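Local coordinates for protein type III pantothenate kinase (Campylobacter jejuni, PDB 2NRH) that probably catalyses the ATP-dependent phosphorylation of pantothenate, the first step of coenzyme A biosynthesis, as a homodimer that needs a monovalent cation, at residues F39-N44 with L73-I78; P62-D67 with A80-E85. The protein carries 2 engineered substitutions. All coordinates share one frame; numbering follows the deposited sequence.

In the fold
From the N terminus, the chain lays down the first four strands of a mixed sheet, ending with 38-42, whose end provides the first half of interaction 1. Helix 48-53 follows, strand 57-59 completes the sheet, and the loop that holds 62-67 leads on to helix 75-81. Interaction 1 closes this excursion by setting the first turn of the helix against the strand end. Interaction 2 closes a shorter loop, from 62-67 to the far end of the same helix. The segments alternate, so the two contacts cross. Phe64 also packs on Ile75 and Ile78, and Phe66 on Leu73 and Ile78; one apolar layer thus ties sheet, loop and both ends of helix 75-81 together.

Interaction 1. Residues F39-N44 with L73-I78; sequences FYINVN and LGIDRI
Ile41, in strand 38-42, and Val43, just beyond it, face the start of helix 75-81, and the backbones come nearest between Val43 CA and Gly74 CA, 6.7 Å apart. Ile75, in the first turn of the helix, carries most of the apolar contact. Its CG2 methyl packs on Ile41 CB at 3.9 Å and also approaches the backbone oxygen Asn42 O, at 3.5 Å. Ile41 CG1 sits between its backbone N and carbonyl carbon (chi1 67°); this, with an extended chi2 of 179°, sets CD1 beside the helix backbone, 3.9 Å from Ile75 O. Beyond the isoleucines, Val43 meets Asp76 nearly at a right angle: Val43 CG1 lies 3.5 Å from Asp76 OD1, an apolar flank for the predicted proton acceptor of the kinase. Gly74 is the helix N-cap, and Gly74 to Arg77 are predicted to bind substrate. Asn42 CB points away from the helix, and its amide shapes the strand exit as an Asx turn, OD1 accepting from Asn44 N at 2.8 Å while ND2 donates to Asn44 O. Strand 38-42 is hydrogen-bonded to strands 4-8 and 57-59; Tyr40 and Asn42 pack on helix 48-53, while Ile41 and Val43 meet helix 75-81.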
loop_
_atom_site.group_PDB
_atom_site.type_symbol
_atom_site.label_atom_id
_atom_site.label_comp_id
_atom_site.label_asym_id
_atom_site.label_seq_id
_atom_site.Cartn_x
_atom_site.Cartn_y
_atom_site.Cartn_z
ATOM N N PHE B 39 23.802 -19.816 15.000
ATOM C CA PHE B 39 23.348 -20.015 13.614
ATOM C C PHE B 39 22.520 -18.853 13.118
ATOM O O PHE B 39 21.689 -18.332 13.841
ATOM C CB PHE B 39 22.582 -21.321 13.534
ATOM C CG PHE B 39 23.417 -22.494 13.983
ATOM C CD1 PHE B 39 24.346 -23.091 13.091
ATOM C CD2 PHE B 39 23.358 -22.951 15.301
ATOM C CE1 PHE B 39 25.169 -24.173 13.489
ATOM C CE2 PHE B 39 24.181 -24.040 15.706
ATOM C CZ PHE B 39 25.082 -24.647 14.780
ATOM N N TYR B 40 22.761 -18.386 11.904
ATOM C CA TYR B 40 22.058 -17.206 11.492
ATOM C C TYR B 40 21.639 -17.224 10.032
ATOM O O TYR B 40 22.200 -17.969 9.234
ATOM C CB TYR B 40 22.885 -15.963 11.829
ATOM C CG TYR B 40 24.027 -15.682 10.900
ATOM C CD1 TYR B 40 23.859 -14.825 9.817
ATOM C CD2 TYR B 40 25.301 -16.266 11.097
ATOM C CE1 TYR B 40 24.918 -14.535 8.934
ATOM C CE2 TYR B 40 26.369 -15.982 10.223
ATOM C CZ TYR B 40 26.173 -15.114 9.148
ATOM O OH TYR B 40 27.196 -14.823 8.271
ATOM N N ILE B 41 20.639 -16.400 9.714
ATOM C CA ILE B 41 20.417 -15.830 8.364
ATOM C C ILE B 41 20.377 -14.271 8.465
ATOM O O ILE B 41 20.051 -13.680 9.505
ATOM C CB ILE B 41 19.145 -16.351 7.743
ATOM C CG1 ILE B 41 17.911 -15.852 8.513
ATOM C CG2 ILE B 41 19.175 -17.898 7.647
ATOM C CD1 ILE B 41 16.618 -16.324 7.930
ATOM N N ASN B 42 20.708 -13.601 7.374
ATOM C CA ASN B 42 20.854 -12.145 7.397
ATOM C C ASN B 42 20.456 -11.540 6.049
ATOM O O ASN B 42 20.878 -12.036 5.021
ATOM C CB ASN B 42 22.309 -11.779 7.775
ATOM C CG ASN B 42 22.609 -10.327 7.528
ATOM O OD1 ASN B 42 21.921 -9.446 8.056
ATOM N ND2 ASN B 42 23.641 -10.058 6.728
ATOM N N VAL B 43 19.618 -10.497 6.079
ATOM C CA VAL B 43 19.279 -9.710 4.879
ATOM C C VAL B 43 19.904 -8.323 4.962
ATOM O O VAL B 43 19.817 -7.544 4.062
ATOM C CB VAL B 43 17.709 -9.562 4.622
ATOM C CG1 VAL B 43 17.072 -10.916 4.399
ATOM C CG2 VAL B 43 17.010 -8.745 5.739
ATOM N N ASN B 44 20.541 -8.023 6.064
ATOM C CA ASN B 44 21.143 -6.738 6.221
ATOM C C ASN B 44 22.529 -6.658 5.495
ATOM O O ASN B 44 23.531 -7.264 5.911
ATOM C CB ASN B 44 21.255 -6.431 7.723
ATOM C CG ASN B 44 21.623 -5.011 7.993
ATOM O OD1 ASN B 44 22.426 -4.409 7.259
ATOM N ND2 ASN B 44 21.053 -4.443 9.062
ATOM N N LEU B 73 15.697 -13.642 -4.355
ATOM C CA LEU B 73 14.735 -13.875 -3.255
ATOM C C LEU B 73 15.416 -13.765 -1.862
ATOM O O LEU B 73 16.527 -14.293 -1.666
ATOM C CB LEU B 73 14.085 -15.238 -3.444
ATOM C CG LEU B 73 12.951 -15.603 -2.470
ATOM C CD1 LEU B 73 11.829 -14.511 -2.390
ATOM C CD2 LEU B 73 12.400 -16.936 -2.905
ATOM N N GLY B 74 14.808 -13.044 -0.917
ATOM C CA GLY B 74 15.434 -12.829 0.388
ATOM C C GLY B 74 15.479 -14.123 1.180
ATOM O O GLY B 74 14.533 -14.932 1.160
ATOM N N ILE B 75 16.591 -14.342 1.864
ATOM C CA ILE B 75 16.755 -15.557 2.704
ATOM C C ILE B 75 15.687 -15.635 3.782
ATOM O O ILE B 75 15.289 -16.722 4.250
ATOM C CB ILE B 75 18.238 -15.685 3.273
ATOM C CG1 ILE B 75 18.456 -17.081 3.884
ATOM C CG2 ILE B 75 18.561 -14.611 4.314
ATOM C CD1 ILE B 75 17.777 -18.215 3.104
ATOM N N ASP B 76 15.223 -14.476 4.211
ATOM C CA ASP B 76 14.111 -14.473 5.183
ATOM C C ASP B 76 12.804 -15.085 4.658
ATOM O O ASP B 76 12.121 -15.820 5.358
ATOM C CB ASP B 76 13.883 -13.071 5.739
ATOM C CG ASP B 76 13.576 -12.051 4.665
ATOM O OD1 ASP B 76 13.938 -12.189 3.440
ATOM O OD2 ASP B 76 12.957 -11.052 5.068
ATOM N N ARG B 77 12.444 -14.755 3.424
ATOM C CA ARG B 77 11.284 -15.361 2.747
ATOM C C ARG B 77 11.527 -16.851 2.455
ATOM O O ARG B 77 10.637 -17.666 2.652
ATOM C CB ARG B 77 10.987 -14.583 1.471
ATOM C CG ARG B 77 10.601 -13.153 1.813
ATOM C CD ARG B 77 10.503 -12.226 0.599
ATOM N NE ARG B 77 9.479 -12.577 -0.362
ATOM C CZ ARG B 77 9.370 -12.039 -1.573
ATOM N NH1 ARG B 77 10.164 -11.055 -1.959
ATOM N NH2 ARG B 77 8.404 -12.423 -2.381
ATOM N N ILE B 78 12.724 -17.204 1.994
ATOM C CA ILE B 78 13.056 -18.592 1.790
ATOM C C ILE B 78 12.823 -19.411 3.086
ATOM O O ILE B 78 12.096 -20.400 3.069
ATOM C CB ILE B 78 14.510 -18.777 1.229
ATOM C CG1 ILE B 78 14.559 -18.342 -0.225
ATOM C CG2 ILE B 78 14.960 -20.253 1.358
ATOM C CD1 ILE B 78 15.932 -18.152 -0.827
#

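Interaction 2. Residues P62-D67 with A80-E85; sequences PYFLFD and ACYTIE
Tyr82, near the C-terminal end of helix 75-81, lies against Phe64 and Phe66 of the loop that leads to this helix, in an aromatic cluster built round an edge-to-face pair. The protein belongs to the actin-like ATPase clan, and the cluster joins the end of the helix to its own incoming loop. Tyr82 has the most surface buried here. Phe64 presents its CD1-CE1 edge to one face of the tyrosine ring, with centroids 4.7 Å apart and planes inclined at 64°. Phe64 CD1 stands over the middle of that face, whereas Phe64 CE1 leans to one side of it and comes 3.5 Å from Tyr82 CD2. The tyrosine reaches this place because its CG is anti to the backbone N (chi1 -157°), which sends the ring across to the loop. Phe66 meets the tyrosine differently, at the edge of its ring, with Phe66 CD1 4.3 Å from Tyr82 CD1. Its extended chi1 of 179° carries the ring out to Cys81, where CE1 and CZ of Phe66 are both 3.7 Å from Cys81 CB. A type I turn from Cys81 to Ile84, with Ile84 N bonded to Cys81 O, then redirects the chain. Helix 194-204 adds to the cluster: Ile202 packs on Phe64 and Tyr82, and Lys201 makes a cation-pi contact with the tyrosine ring and a hydrogen bond to Tyr82 O. Ile101 of strand 95-102 touches both Phe66 and Cys81, and the ring of His106, from strand 105-113, meets that of Phe66. The loop backbone also takes part, as Leu65 O lies in the plane of the tyrosine ring at its edge, 3.3 Å from Tyr82 CE1.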
loop_
_atom_site.group_PDB
_atom_site.type_symbol
_atom_site.label_atom_id
_atom_site.label_comp_id
_atom_site.label_asym_id
_atom_site.label_seq_id
_atom_site.Cartn_x
_atom_site.Cartn_y
_atom_site.Cartn_z
ATOM N N PRO B 62 23.730 -20.772 2.943
ATOM C CA PRO B 62 24.223 -21.728 1.917
ATOM C C PRO B 62 23.569 -23.101 1.949
ATOM O O PRO B 62 23.630 -23.802 0.945
ATOM C CB PRO B 62 25.742 -21.843 2.219
ATOM C CG PRO B 62 26.072 -20.500 2.986
ATOM C CD PRO B 62 24.827 -20.298 3.825
ATOM N N TYR B 63 22.944 -23.478 3.060
ATOM C CA TYR B 63 22.325 -24.799 3.210
ATOM C C TYR B 63 20.896 -24.885 2.681
ATOM O O TYR B 63 20.346 -25.989 2.496
ATOM C CB TYR B 63 22.395 -25.254 4.670
ATOM C CG TYR B 63 23.817 -25.379 5.153
ATOM C CD1 TYR B 63 24.518 -26.573 4.980
ATOM C CD2 TYR B 63 24.491 -24.292 5.746
ATOM C CE1 TYR B 63 25.814 -26.708 5.402
ATOM C CE2 TYR B 63 25.807 -24.410 6.160
ATOM C CZ TYR B 63 26.456 -25.637 5.989
ATOM O OH TYR B 63 27.778 -25.816 6.383
ATOM N N PHE B 64 20.296 -23.720 2.420
ATOM C CA PHE B 64 18.904 -23.672 1.975
ATOM C C PHE B 64 18.789 -24.061 0.517
ATOM O O PHE B 64 19.192 -23.296 -0.346
ATOM C CB PHE B 64 18.308 -22.263 2.202
ATOM C CG PHE B 64 17.712 -22.067 3.588
ATOM C CD1 PHE B 64 16.402 -22.452 3.859
ATOM C CD2 PHE B 64 18.468 -21.529 4.600
ATOM C CE1 PHE B 64 15.881 -22.302 5.108
ATOM C CE2 PHE B 64 17.961 -21.389 5.873
ATOM C CZ PHE B 64 16.666 -21.761 6.129
ATOM N N LEU B 65 18.228 -25.233 0.220
ATOM C CA LEU B 65 17.889 -25.553 -1.177
ATOM C C LEU B 65 16.367 -25.420 -1.452
ATOM O O LEU B 65 15.504 -26.129 -0.895
ATOM C CB LEU B 65 18.507 -26.903 -1.633
ATOM C CG LEU B 65 19.984 -27.194 -1.208
ATOM C CD1 LEU B 65 20.509 -28.404 -1.864
ATOM C CD2 LEU B 65 21.003 -26.006 -1.396
ATOM N N PHE B 66 16.034 -24.496 -2.333
ATOM C CA PHE B 66 14.690 -24.033 -2.436
ATOM C C PHE B 66 14.426 -23.749 -3.887
ATOM O O PHE B 66 15.133 -22.994 -4.489
ATOM C CB PHE B 66 14.567 -22.771 -1.552
ATOM C CG PHE B 66 13.220 -22.144 -1.563
ATOM C CD1 PHE B 66 12.161 -22.739 -0.908
ATOM C CD2 PHE B 66 13.027 -20.926 -2.201
ATOM C CE1 PHE B 66 10.923 -22.161 -0.911
ATOM C CE2 PHE B 66 11.820 -20.335 -2.177
ATOM C CZ PHE B 66 10.741 -20.962 -1.555
ATOM N N ASP B 67 13.408 -24.368 -4.458
ATOM C CA ASP B 67 13.181 -24.296 -5.909
ATOM C C ASP B 67 12.379 -23.044 -6.308
ATOM O O ASP B 67 11.187 -23.013 -6.182
ATOM C CB ASP B 67 12.514 -25.599 -6.404
ATOM C CG ASP B 67 12.546 -25.772 -7.948
ATOM O OD1 ASP B 67 12.818 -24.816 -8.727
ATOM O OD2 ASP B 67 12.299 -26.936 -8.391
ATOM N N ALA B 80 11.040 -18.808 5.675
ATOM C CA ALA B 80 9.619 -18.899 6.106
ATOM C C ALA B 80 8.797 -19.816 5.227
ATOM O O ALA B 80 7.781 -20.355 5.694
ATOM C CB ALA B 80 8.949 -17.544 6.161
ATOM N N CYS B 81 9.187 -19.938 3.959
ATOM C CA CYS B 81 8.534 -20.885 3.043
ATOM C C CYS B 81 9.011 -22.322 3.229
ATOM O O CYS B 81 8.406 -23.261 2.725
ATOM C CB CYS B 81 8.744 -20.486 1.581
ATOM S SG CYS B 81 7.821 -19.014 1.162
ATOM N N TYR B 82 10.128 -22.473 3.903
ATOM C CA TYR B 82 10.883 -23.688 3.812
ATOM C C TYR B 82 10.168 -24.922 4.408
ATOM O O TYR B 82 10.372 -26.029 3.898
ATOM C CB TYR B 82 12.221 -23.514 4.517
ATOM C CG TYR B 82 13.283 -24.470 4.032
ATOM C CD1 TYR B 82 13.569 -24.580 2.670
ATOM C CD2 TYR B 82 14.004 -25.259 4.919
ATOM C CE1 TYR B 82 14.529 -25.425 2.208
ATOM C CE2 TYR B 82 14.997 -26.117 4.444
ATOM C CZ TYR B 82 15.243 -26.173 3.090
ATOM O OH TYR B 82 16.229 -26.973 2.589
ATOM N N THR B 83 9.405 -24.771 5.506
ATOM C CA THR B 83 8.758 -25.964 6.116
ATOM C C THR B 83 7.372 -26.227 5.479
ATOM O O THR B 83 6.611 -27.078 5.930
ATOM C CB THR B 83 8.604 -25.841 7.611
ATOM O OG1 THR B 83 7.863 -24.655 7.897
ATOM C CG2 THR B 83 9.922 -25.763 8.264
ATOM N N ILE B 84 7.073 -25.484 4.420
ATOM C CA ILE B 84 5.764 -25.535 3.750
ATOM C C ILE B 84 5.862 -26.205 2.378
ATOM O O ILE B 84 6.723 -25.878 1.578
ATOM C CB ILE B 84 5.089 -24.092 3.762
ATOM C CG1 ILE B 84 4.612 -23.815 5.204
ATOM C CG2 ILE B 84 3.896 -23.969 2.805
ATOM C CD1 ILE B 84 5.005 -22.531 5.738
ATOM N N GLU B 85 4.982 -27.179 2.157
ATOM C CA GLU B 85 4.918 -27.980 0.929
ATOM C C GLU B 85 3.976 -27.353 -0.054
ATOM O O GLU B 85 4.222 -27.374 -1.237
ATOM C CB GLU B 85 4.445 -29.416 1.248
ATOM C CG GLU B 85 5.580 -30.398 1.822
ATOM C CD GLU B 85 5.034 -31.593 2.709
ATOM O OE1 GLU B 85 3.813 -31.982 2.654
ATOM O OE2 GLU B 85 5.850 -32.124 3.498
#